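Local coordinates for protein putative sortase (Streptococcus pneumoniae, PDB 2W1K) that probably acts as a class C sortase, a cysteine transpeptidase of pilus biogenesis that joins pilin subunits covalently into the pneumococcal pilus fibre, at residues A[85-89]-A[90-94]; A[114-118]-A[119-123]. All blocks are in the same frame, centred on the assembly; numbering follows the deposited sequence.

Contact 1. Residues A[85-89]-A[90-94]; sequences HHLGM and GLAHV
Between His86 and Ala92 the backbone leaves the helix that begins at residue 84 and enters the short strand 91-93, turning at Gly90, whose positive phi (163°) makes it the first residue to abandon helical angles. At the end of the helix Met89 N donates to His86 O at 2.9 Å, and Gly90 N lies 3.1 Å from that same oxygen. The turn brings two carbonyls, Leu87 O and Gly90 O, to face a common water, which donates to Leu87 O at 2.8 Å and to Gly90 O at 2.9 Å and so links the last part of the helix to the glycine just before the strand.

The side chains meet on the methyl of Ala92, whose CB bond points back at the helix. Leu87 reaches it with one branch: CD2 stops 3.8 Å from Ala92 CB. Leu87 starts out pointing away from the strand, but its CG sits beside the backbone N, opposite the carbonyl carbon (chi1 -73°), and the isobutyl group swings round to the alanine. His86 adds its CB, 4.2 Å from Ala92 CB, while its imidazole runs off elsewhere, nearly parallel to the ring of Tyr79. The thioether of Met89 leads away from 90-94, and the side chain touches Tyr79 of strand 74-80.

This is the helix-to-strand corner of the beta-alpha-beta unit made by strand 74-80, helix 84-89 and strand 91-93. In it the buried His86 ring meets an acceptor at each nitrogen, Gly81 O at ND1 and Asp61 OD1 at NE2. That fixes its rotation, and the ring may well carry both protons, its positive charge then answered by Asp61.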
ATOM      1  N   HIS A  85       3.009  15.662   1.388  1.00 26.62           N
ATOM      2  CA  HIS A  85       4.429  15.439   1.178  1.00 28.48           C
ATOM      3  C   HIS A  85       4.626  14.043   0.646  1.00 30.05           C
ATOM      4  O   HIS A  85       5.170  13.870  -0.463  1.00 29.68           O
ATOM      5  CB  HIS A  85       5.149  15.690   2.512  1.00 30.69           C
ATOM      6  CG  HIS A  85       6.584  15.258   2.561  1.00 34.24           C
ATOM      7  ND1 HIS A  85       7.110  14.508   3.604  1.00 35.49           N
ATOM      8  CD2 HIS A  85       7.605  15.444   1.678  1.00 40.45           C
ATOM      9  CE1 HIS A  85       8.393  14.261   3.360  1.00 36.09           C
ATOM     10  NE2 HIS A  85       8.732  14.848   2.222  1.00 36.71           N
ATOM     11  N   HIS A  86       4.189  13.027   1.396  1.00 29.77           N
ATOM     12  CA  HIS A  86       4.336  11.632   0.932  1.00 30.63           C
ATOM     13  C   HIS A  86       3.596  11.308  -0.381  1.00 30.30           C
ATOM     14  O   HIS A  86       4.067  10.554  -1.258  1.00 30.39           O
ATOM     15  CB  HIS A  86       3.829  10.618   1.983  1.00 26.75           C
ATOM     16  CG  HIS A  86       4.685  10.542   3.198  1.00 30.79           C
ATOM     17  ND1 HIS A  86       4.235  10.059   4.418  1.00 26.72           N
ATOM     18  CD2 HIS A  86       5.955  10.997   3.414  1.00 31.51           C
ATOM     19  CE1 HIS A  86       5.185  10.226   5.318  1.00 22.31           C
ATOM     20  NE2 HIS A  86       6.250  10.751   4.722  1.00 26.94           N
ATOM     21  N   LEU A  87       2.387  11.815  -0.501  1.00 31.00           N
ATOM     22  CA  LEU A  87       1.648  11.561  -1.731  1.00 28.85           C
ATOM     23  C   LEU A  87       2.237  12.267  -2.940  1.00 30.50           C
ATOM     24  O   LEU A  87       1.915  11.892  -4.077  1.00 29.26           O
ATOM     25  CB  LEU A  87       0.189  11.955  -1.591  1.00 29.96           C
ATOM     26  CG  LEU A  87      -0.657  10.984  -0.714  1.00 28.35           C
ATOM     27  CD1 LEU A  87      -2.083  11.573  -0.539  1.00 28.75           C
ATOM     28  CD2 LEU A  87      -0.664   9.559  -1.308  1.00 29.47           C
ATOM     29  N   GLY A  88       3.095  13.271  -2.691  1.00 28.74           N
ATOM     30  CA  GLY A  88       3.813  13.926  -3.779  1.00 30.21           C
ATOM     31  C   GLY A  88       4.998  13.068  -4.185  1.00 32.94           C
ATOM     32  O   GLY A  88       5.562  13.245  -5.277  1.00 31.36           O
ATOM     33  N   MET A  89       5.411  12.134  -3.313  1.00 33.09           N
ATOM     34  CA  MET A  89       6.602  11.314  -3.635  1.00 33.45           C
ATOM     35  C   MET A  89       6.390   9.844  -3.992  1.00 32.11           C
ATOM     36  O   MET A  89       7.365   9.160  -4.405  1.00 33.49           O
ATOM     37  CB  MET A  89       7.726  11.476  -2.554  1.00 34.26           C
ATOM     38  CG  MET A  89       7.281  11.276  -1.175  1.00 36.43           C
ATOM     39  SD  MET A  89       8.403  12.186   0.005  1.00 41.11           S
ATOM     40  CE  MET A  89       9.964  11.628  -0.635  1.00 38.31           C
ATOM     41  N   GLY A  90       5.160   9.349  -3.911  1.00 30.74           N
ATOM     42  CA  GLY A  90       4.917   7.926  -4.096  1.00 29.45           C
ATOM     43  C   GLY A  90       3.543   7.600  -3.549  1.00 31.13           C
ATOM     44  O   GLY A  90       2.605   8.466  -3.598  1.00 29.43           O
ATOM     45  N   LEU A  91       3.367   6.335  -3.093  1.00 29.83           N
ATOM     46  CA  LEU A  91       2.047   5.882  -2.578  1.00 29.36           C
ATOM     47  C   LEU A  91       2.162   5.965  -1.079  1.00 28.10           C
ATOM     48  O   LEU A  91       3.272   6.046  -0.569  1.00 27.18           O
ATOM     49  CB  LEU A  91       1.769   4.436  -2.999  1.00 26.41           C
ATOM     50  CG  LEU A  91       1.920   4.242  -4.501  1.00 29.67           C
ATOM     51  CD1 LEU A  91       1.751   2.791  -4.865  1.00 24.64           C
ATOM     52  CD2 LEU A  91       0.869   5.229  -5.297  1.00 20.93           C
ATOM     53  N   ALA A  92       1.055   5.956  -0.353  1.00 28.47           N
ATOM     54  CA  ALA A  92       1.181   6.177   1.137  1.00 28.51           C
ATOM     55  C   ALA A  92       0.174   5.337   1.866  1.00 29.43           C
ATOM     56  O   ALA A  92      -1.019   5.396   1.544  1.00 28.46           O
ATOM     57  CB  ALA A  92       0.981   7.614   1.515  1.00 28.66           C
ATOM     58  N   HIS A  93       0.637   4.565   2.874  1.00 27.78           N
ATOM     59  CA  HIS A  93      -0.279   3.799   3.679  1.00 26.30           C
ATOM     60  C   HIS A  93      -1.149   4.771   4.482  1.00 27.03           C
ATOM     61  O   HIS A  93      -0.668   5.835   4.930  1.00 26.73           O
ATOM     62  CB  HIS A  93       0.510   2.859   4.595  1.00 24.39           C
ATOM     63  CG  HIS A  93      -0.328   2.256   5.660  1.00 27.51           C
ATOM     64  ND1 HIS A  93      -0.500   2.864   6.892  1.00 24.52           N
ATOM     65  CD2 HIS A  93      -1.088   1.117   5.679  1.00 23.45           C
ATOM     66  CE1 HIS A  93      -1.337   2.146   7.609  1.00 24.32           C
ATOM     67  NE2 HIS A  93      -1.715   1.090   6.905  1.00 23.06           N
ATOM     68  N   VAL A  94      -2.439   4.446   4.603  1.00 25.46           N
ATOM     69  CA  VAL A  94      -3.450   5.238   5.358  1.00 26.55           C
ATOM     70  C   VAL A  94      -3.481   4.884   6.847  1.00 27.69           C
ATOM     71  O   VAL A  94      -3.871   3.793   7.251  1.00 28.38           O
ATOM     72  CB  VAL A  94      -4.834   5.097   4.680  1.00 27.27           C
ATOM     73  CG1 VAL A  94      -5.944   5.888   5.464  1.00 26.25           C
ATOM     74  CG2 VAL A  94      -4.698   5.742   3.197  1.00 23.54           C
TER
HETATM   75  O   HOH W   1       0.220   9.727  -4.762  1.00 40.32           O

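Contact 2. Residues A[114-118]-A[119-123]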
ATOM      1  N   ARG A 114      -4.428  10.729  -8.361  1.00 32.40           N
ATOM      2  CA  ARG A 114      -5.104  10.385  -9.629  1.00 32.47           C
ATOM      3  C   ARG A 114      -4.490  11.152 -10.819  1.00 33.46           C
ATOM      4  O   ARG A 114      -4.349  10.608 -11.937  1.00 35.83           O
ATOM      5  CB  ARG A 114      -6.573  10.757  -9.561  1.00 30.92           C
ATOM      6  CG  ARG A 114      -7.355  10.125 -10.705  1.00 30.34           C
ATOM      7  CD  ARG A 114      -7.316   8.625 -10.489  1.00 29.43           C
ATOM      8  NE  ARG A 114      -8.024   7.840 -11.509  1.00 30.80           N
ATOM      9  CZ  ARG A 114      -9.344   7.563 -11.561  1.00 35.21           C
ATOM     10  NH1 ARG A 114     -10.267   8.084 -10.696  1.00 32.59           N
ATOM     11  NH2 ARG A 114      -9.750   6.800 -12.575  1.00 37.59           N
ATOM     12  N   ALA A 115      -4.129  12.394 -10.566  1.00 33.09           N
ATOM     13  CA  ALA A 115      -3.644  13.316 -11.596  1.00 36.38           C
ATOM     14  C   ALA A 115      -2.668  14.367 -11.000  1.00 37.38           C
ATOM     15  O   ALA A 115      -2.801  15.548 -11.246  1.00 39.42           O
ATOM     16  CB  ALA A 115      -4.829  14.011 -12.211  1.00 36.60           C
ATOM     17  N   GLU A 116      -1.794  13.931 -10.125  1.00 36.84           N
ATOM     18  CA  GLU A 116      -0.617  14.645  -9.663  1.00 38.39           C
ATOM     19  C   GLU A 116       0.241  15.188 -10.827  1.00 38.61           C
ATOM     20  O   GLU A 116       0.529  14.455 -11.748  1.00 38.09           O
ATOM     21  CB  GLU A 116       0.232  13.626  -8.803  1.00 39.64           C
ATOM     22  CG  GLU A 116       1.659  14.018  -8.547  1.00 38.27           C
ATOM     23  CD  GLU A 116       1.700  15.142  -7.531  1.00 45.23           C
ATOM     24  OE1 GLU A 116       0.599  15.525  -7.008  1.00 48.77           O
ATOM     25  OE2 GLU A 116       2.816  15.633  -7.258  1.00 45.61           O
ATOM     26  N   PRO A 117       0.673  16.474 -10.747  1.00 39.31           N
ATOM     27  CA  PRO A 117       1.267  17.100 -11.875  1.00 41.37           C
ATOM     28  C   PRO A 117       2.435  16.315 -12.442  1.00 42.94           C
ATOM     29  O   PRO A 117       2.731  16.460 -13.608  1.00 44.68           O
ATOM     30  CB  PRO A 117       1.717  18.478 -11.332  1.00 39.48           C
ATOM     31  CG  PRO A 117       0.707  18.791 -10.384  1.00 39.73           C
ATOM     32  CD  PRO A 117       0.523  17.462  -9.650  1.00 40.33           C
ATOM     33  N   SER A 118       3.127  15.481 -11.700  1.00 43.50           N
ATOM     34  CA  SER A 118       4.305  15.006 -12.409  1.00 44.43           C
ATOM     35  C   SER A 118       4.481  13.488 -12.534  1.00 44.31           C
ATOM     36  O   SER A 118       5.487  13.073 -13.070  1.00 43.94           O
ATOM     37  CB  SER A 118       5.577  15.735 -11.885  1.00 46.01           C
ATOM     38  OG  SER A 118       5.353  16.483 -10.651  1.00 47.69           O
ATOM     39  N   HIS A 119       3.474  12.697 -12.098  1.00 42.94           N
ATOM     40  CA  HIS A 119       3.551  11.250 -11.992  1.00 41.79           C
ATOM     41  C   HIS A 119       2.218  10.581 -12.172  1.00 39.05           C
ATOM     42  O   HIS A 119       1.238  11.015 -11.648  1.00 39.54           O
ATOM     43  CB  HIS A 119       4.085  10.895 -10.611  1.00 42.70           C
ATOM     44  CG  HIS A 119       5.450  11.455 -10.359  1.00 49.08           C
ATOM     45  ND1 HIS A 119       5.724  12.335  -9.330  1.00 53.68           N
ATOM     46  CD2 HIS A 119       6.604  11.331 -11.064  1.00 53.68           C
ATOM     47  CE1 HIS A 119       6.999  12.688  -9.376  1.00 54.59           C
ATOM     48  NE2 HIS A 119       7.554  12.098 -10.422  1.00 56.74           N
ATOM     49  N   VAL A 120       2.205   9.456 -12.843  1.00 36.99           N
ATOM     50  CA  VAL A 120       0.939   8.745 -13.100  1.00 34.82           C
ATOM     51  C   VAL A 120       0.276   8.220 -11.867  1.00 34.85           C
ATOM     52  O   VAL A 120      -0.912   8.403 -11.689  1.00 33.21           O
ATOM     53  CB  VAL A 120       1.145   7.653 -14.119  1.00 36.35           C
ATOM     54  CG1 VAL A 120      -0.163   6.930 -14.394  1.00 33.24           C
ATOM     55  CG2 VAL A 120       1.743   8.287 -15.464  1.00 30.61           C
ATOM     56  N   PHE A 121       1.063   7.588 -10.979  1.00 35.12           N
ATOM     57  CA  PHE A 121       0.547   7.045  -9.707  1.00 33.33           C
ATOM     58  C   PHE A 121      -0.728   6.235  -9.940  1.00 33.29           C
ATOM     59  O   PHE A 121      -0.721   5.273 -10.796  1.00 33.62           O
ATOM     60  CB  PHE A 121       0.332   8.118  -8.640  1.00 33.68           C
ATOM     61  CG  PHE A 121       1.578   8.704  -8.114  1.00 32.04           C
ATOM     62  CD1 PHE A 121       2.753   7.954  -8.070  1.00 35.67           C
ATOM     63  CD2 PHE A 121       1.620  10.026  -7.683  1.00 34.44           C
ATOM     64  CE1 PHE A 121       4.041   8.481  -7.551  1.00 31.84           C
ATOM     65  CE2 PHE A 121       2.844  10.588  -7.098  1.00 32.57           C
ATOM     66  CZ  PHE A 121       4.087   9.810  -7.070  1.00 34.49           C
ATOM     67  N   PHE A 122      -1.821   6.573  -9.238  1.00 28.76           N
ATOM     68  CA  PHE A 122      -3.035   5.752  -9.461  1.00 28.65           C
ATOM     69  C   PHE A 122      -3.996   6.244 -10.623  1.00 29.25           C
ATOM     70  O   PHE A 122      -5.229   5.984 -10.621  1.00 29.76           O
ATOM     71  CB  PHE A 122      -3.745   5.595  -8.096  1.00 26.28           C
ATOM     72  CG  PHE A 122      -3.060   4.579  -7.137  1.00 23.30           C
ATOM     73  CD1 PHE A 122      -2.084   3.683  -7.617  1.00 29.09           C
ATOM     74  CD2 PHE A 122      -3.454   4.484  -5.790  1.00 24.05           C
ATOM     75  CE1 PHE A 122      -1.514   2.710  -6.765  1.00 29.49           C
ATOM     76  CE2 PHE A 122      -2.928   3.562  -4.932  1.00 24.55           C
ATOM     77  CZ  PHE A 122      -1.983   2.641  -5.399  1.00 28.56           C
ATOM     78  N   ARG A 123      -3.469   7.065 -11.566  1.00 30.05           N
ATOM     79  CA  ARG A 123      -4.357   7.641 -12.637  1.00 29.71           C
ATOM     80  C   ARG A 123      -5.329   6.571 -13.166  1.00 30.74           C
ATOM     81  O   ARG A 123      -6.589   6.811 -13.350  1.00 30.95           O
ATOM     82  CB  ARG A 123      -3.513   8.176 -13.796  1.00 28.37           C
ATOM     83  CG  ARG A 123      -4.325   9.119 -14.729  1.00 27.84           C
ATOM     84  CD  ARG A 123      -3.374   9.993 -15.506  1.00 32.53           C
ATOM     85  NE  ARG A 123      -2.591  10.861 -14.593  1.00 35.90           N
ATOM     86  CZ  ARG A 123      -1.594  11.646 -15.002  1.00 35.38           C
ATOM     87  NH1 ARG A 123      -1.256  11.680 -16.305  1.00 41.00           N
ATOM     88  NH2 ARG A 123      -0.951  12.420 -14.116  1.00 44.09           N
TER
HETATM   89  O   HOH W   2      -1.240  11.265 -10.901  1.00 50.99           O
HETATM   90  O   HOH W   3       1.183  13.741 -14.702  1.00 54.27           O
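Arg114 and Arg123 exchange bonds, each side chain donating to the other's backbone carbonyl. Arg114 NE gives Arg123 O a nearly straight bond of 2.6 Å (176° at the hydrogen), coming from above the carbonyl plane; NH2 of the same guanidinium adds a weak one. In return Arg123 NE donates to Arg114 O at 3.2 Å, in the carbonyl plane and on a lone pair. The bend of Arg114 at chi2 (66°) brings its NE over to Arg123.

One water sits in the middle of the loop, donating to His119 O at 2.6 Å and accepting weakly from Glu116 N and Arg123 NH2; a second, to one side, accepts from Arg123 NH2 at 2.6 Å and donates to Glu116 O. That oxygen also takes a weak bond from His119 N, closing the type I turn 116-119, while Arg123 N to Val120 O closes the type II' turn 120-123. His119 ND1, covered by this contact in an otherwise exposed residue, has no partner in the model.

Glu116 and Phe121 run side by side, Glu116 CG 3.9 Å from Phe121 CE2, with His119 CB over one face of that ring.

In sequence this irregular loop follows strand 106-111 and precedes 133-137. It comes directly after His113, probably the catalytic histidine of the sortase fold, which Phe121 touches. Phe122 packs on Leu172 and Thr174 of strand 168-176. Arg114 also touches Thr174, bonds Cys175 O, probably of the nucleophile, and salt-bridges Asp176 at that strand's end and Asp126 in the loop beyond.

Overall arrangement
Following the chain from the N terminus, contact 1 comes first: strand 74-80 leads into helix 84-89, and residues 85-94 turn the chain from that helix into strand 91-93. Strand 106-111 follows, antiparallel to 91-93, and beyond it contact 2 folds residues 114-123 back on themselves before the chain reaches strand 133-137. The two are in series, neither nested nor crossed, with centres about 11 Å apart. They touch through the phenylalanines of contact 2: Phe121 packs against Leu87 O and Gly90 N, and Phe122 against Leu91. The loop after strand 106-111 is thereby tied to the helix-strand corner, within the sortase domain.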